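PDB 7MX5: Tol-Pal system protein TolB from Acinetobacter baumannii, which is the periplasmic component of the Tol-Pal system, which probably takes part in outer membrane invagination during cell division and in maintaining outer membrane integrity. Local coordinates for residues Ser281-Arg286 against Val294-Phe299. Numbering follows the deposited sequence.
Sequences SPQIYR and VKRLTF
Arg286 and Lys295 form an antiparallel hydrogen-bonded pair in the hairpin of strands 283-288 and 294-296, the last two strands of a four-stranded beta-propeller blade. It is closed by two backbone bonds, Arg286 N to Lys295 O at 2.6 Å and Lys295 N to Arg286 O at 2.8 Å. Next along comes the non-hydrogen-bonded pair Tyr285-Arg296, after which Leu297 N reaches Ile284 O at 2.9 Å.

Beyond it a side chain takes over the pairing. Thr298 OG1 sits between its own backbone N and carbonyl carbon (chi1 52°), which turns the hydroxyl toward the other strand. There OG1 accepts a nearly straight bond from Ile284 N, 167° at the hydrogen. The same hydroxyl donates to Gln283 OE1, 3.0 Å from OG1. Gln283 OE1 also receives Asn304 ND2, from the first strand of the next blade.

Side-chain packing adds to this on the face that carries Tyr285 and Arg296. Arg296 lays CG over one face of the Tyr285 ring, 4.2 Å from its centroid and 20° off the normal, a CH-pi contact. Its guanidinium lies between Gln283 CG on one face and Phe299 CD1 on the opposite one, while Thr298 O lies at the guanidinium edge, near its plane, as acceptor from Arg296 NE.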
loop_
_atom_site.group_PDB
_atom_site.type_symbol
_atom_site.label_atom_id
_atom_site.label_comp_id
_atom_site.label_asym_id
_atom_site.label_seq_id
_atom_site.Cartn_x
_atom_site.Cartn_y
_atom_site.Cartn_z
ATOM N N SER A 281 17.042 22.326 -8.252
ATOM C CA SER A 281 15.745 22.092 -7.638
ATOM C C SER A 281 15.526 20.592 -7.548
ATOM O O SER A 281 15.988 19.848 -8.421
ATOM C CB SER A 281 14.612 22.748 -8.440
ATOM O OG SER A 281 14.423 22.090 -9.682
ATOM N N PRO A 282 14.839 20.115 -6.508
ATOM C CA PRO A 282 14.618 18.666 -6.363
ATOM C C PRO A 282 13.749 18.126 -7.490
ATOM O O PRO A 282 12.596 18.532 -7.654
ATOM C CB PRO A 282 13.924 18.541 -5.000
ATOM C CG PRO A 282 14.133 19.848 -4.311
ATOM C CD PRO A 282 14.323 20.885 -5.365
ATOM N N GLN A 283 14.314 17.208 -8.271
ATOM C CA GLN A 283 13.605 16.547 -9.354
ATOM C C GLN A 283 13.841 15.045 -9.263
ATOM O O GLN A 283 14.745 14.579 -8.565
ATOM C CB GLN A 283 14.049 17.071 -10.728
ATOM C CG GLN A 283 13.776 18.550 -10.959
ATOM C CD GLN A 283 12.302 18.901 -10.865
ATOM O OE1 GLN A 283 11.431 18.054 -11.074
ATOM N NE2 GLN A 283 12.015 20.160 -10.554
ATOM N N ILE A 284 13.014 14.290 -9.978
ATOM C CA ILE A 284 13.106 12.835 -10.007
ATOM C C ILE A 284 13.839 12.430 -11.277
ATOM O O ILE A 284 13.409 12.766 -12.387
ATOM C CB ILE A 284 11.717 12.180 -9.937
ATOM C CG1 ILE A 284 11.138 12.315 -8.529
ATOM C CG2 ILE A 284 11.798 10.715 -10.339
ATOM C CD1 ILE A 284 9.715 11.836 -8.417
ATOM N N TYR A 285 14.944 11.712 -11.116
ATOM C CA TYR A 285 15.761 11.247 -12.224
ATOM C C TYR A 285 15.726 9.726 -12.295
ATOM O O TYR A 285 15.308 9.044 -11.357
ATOM C CB TYR A 285 17.205 11.745 -12.083
ATOM C CG TYR A 285 17.359 13.239 -12.263
ATOM C CD1 TYR A 285 16.948 14.123 -11.274
ATOM C CD2 TYR A 285 17.919 13.766 -13.419
ATOM C CE1 TYR A 285 17.090 15.487 -11.431
ATOM C CE2 TYR A 285 18.063 15.132 -13.586
ATOM C CZ TYR A 285 17.646 15.987 -12.589
ATOM O OH TYR A 285 17.787 17.347 -12.747
ATOM N N ARG A 286 16.173 9.198 -13.432
ATOM C CA ARG A 286 16.201 7.762 -13.682
ATOM C C ARG A 286 17.620 7.352 -14.047
ATOM O O ARG A 286 18.169 7.829 -15.045
ATOM C CB ARG A 286 15.228 7.378 -14.799
ATOM C CG ARG A 286 15.229 5.896 -15.149
ATOM C CD ARG A 286 14.550 5.643 -16.486
ATOM N NE ARG A 286 14.559 4.231 -16.852
ATOM C CZ ARG A 286 15.476 3.662 -17.623
ATOM N NH1 ARG A 286 16.484 4.355 -18.125
ATOM N NH2 ARG A 286 15.381 2.362 -17.892
ATOM N N VAL A 294 21.973 8.951 -16.500
ATOM C CA VAL A 294 20.958 9.545 -15.641
ATOM C C VAL A 294 20.078 10.434 -16.508
ATOM O O VAL A 294 20.587 11.242 -17.293
ATOM C CB VAL A 294 21.585 10.349 -14.486
ATOM C CG1 VAL A 294 20.546 11.250 -13.837
ATOM C CG2 VAL A 294 22.196 9.408 -13.459
ATOM N N LYS A 295 18.764 10.274 -16.374
ATOM C CA LYS A 295 17.801 11.012 -17.177
ATOM C C LYS A 295 16.722 11.591 -16.278
ATOM O O LYS A 295 16.239 10.919 -15.362
ATOM C CB LYS A 295 17.169 10.113 -18.244
ATOM C CG LYS A 295 16.202 10.826 -19.169
ATOM C CD LYS A 295 15.033 9.928 -19.530
ATOM C CE LYS A 295 15.488 8.743 -20.364
ATOM N NZ LYS A 295 14.570 7.580 -20.222
ATOM N N ARG A 296 16.346 12.841 -16.542
ATOM C CA ARG A 296 15.290 13.489 -15.780
ATOM C C ARG A 296 13.925 12.992 -16.238
ATOM O O ARG A 296 13.657 12.883 -17.439
ATOM C CB ARG A 296 15.369 15.008 -15.932
ATOM C CG ARG A 296 14.419 15.763 -15.020
ATOM C CD ARG A 296 14.717 17.253 -15.009
ATOM N NE ARG A 296 13.581 18.024 -14.518
ATOM C CZ ARG A 296 13.498 19.347 -14.560
ATOM N NH1 ARG A 296 14.472 20.084 -15.070
ATOM N NH2 ARG A 296 12.414 19.944 -14.076
ATOM N N LEU A 297 13.061 12.692 -15.273
ATOM C CA LEU A 297 11.714 12.205 -15.543
ATOM C C LEU A 297 10.635 13.247 -15.302
ATOM O O LEU A 297 9.652 13.292 -16.045
ATOM C CB LEU A 297 11.416 10.970 -14.685
ATOM C CG LEU A 297 12.186 9.695 -15.033
ATOM C CD1 LEU A 297 11.843 8.580 -14.054
ATOM C CD2 LEU A 297 11.893 9.267 -16.463
ATOM N N THR A 298 10.792 14.088 -14.284
ATOM C CA THR A 298 9.787 15.078 -13.920
ATOM C C THR A 298 10.230 16.459 -14.380
ATOM O O THR A 298 11.343 16.896 -14.069
ATOM C CB THR A 298 9.547 15.078 -12.409
ATOM O OG1 THR A 298 10.798 15.215 -11.723
ATOM C CG2 THR A 298 8.878 13.781 -11.977
ATOM N N PHE A 299 9.355 17.143 -15.118
ATOM C CA PHE A 299 9.646 18.468 -15.640
ATOM C C PHE A 299 8.664 19.537 -15.185
ATOM O O PHE A 299 8.943 20.726 -15.376
ATOM C CB PHE A 299 9.675 18.444 -17.177
ATOM C CG PHE A 299 10.695 17.501 -17.749
ATOM C CD1 PHE A 299 12.013 17.896 -17.902
ATOM C CD2 PHE A 299 10.335 16.219 -18.130
ATOM C CE1 PHE A 299 12.954 17.030 -18.428
ATOM C CE2 PHE A 299 11.270 15.349 -18.655
ATOM C CZ PHE A 299 12.581 15.755 -18.805
#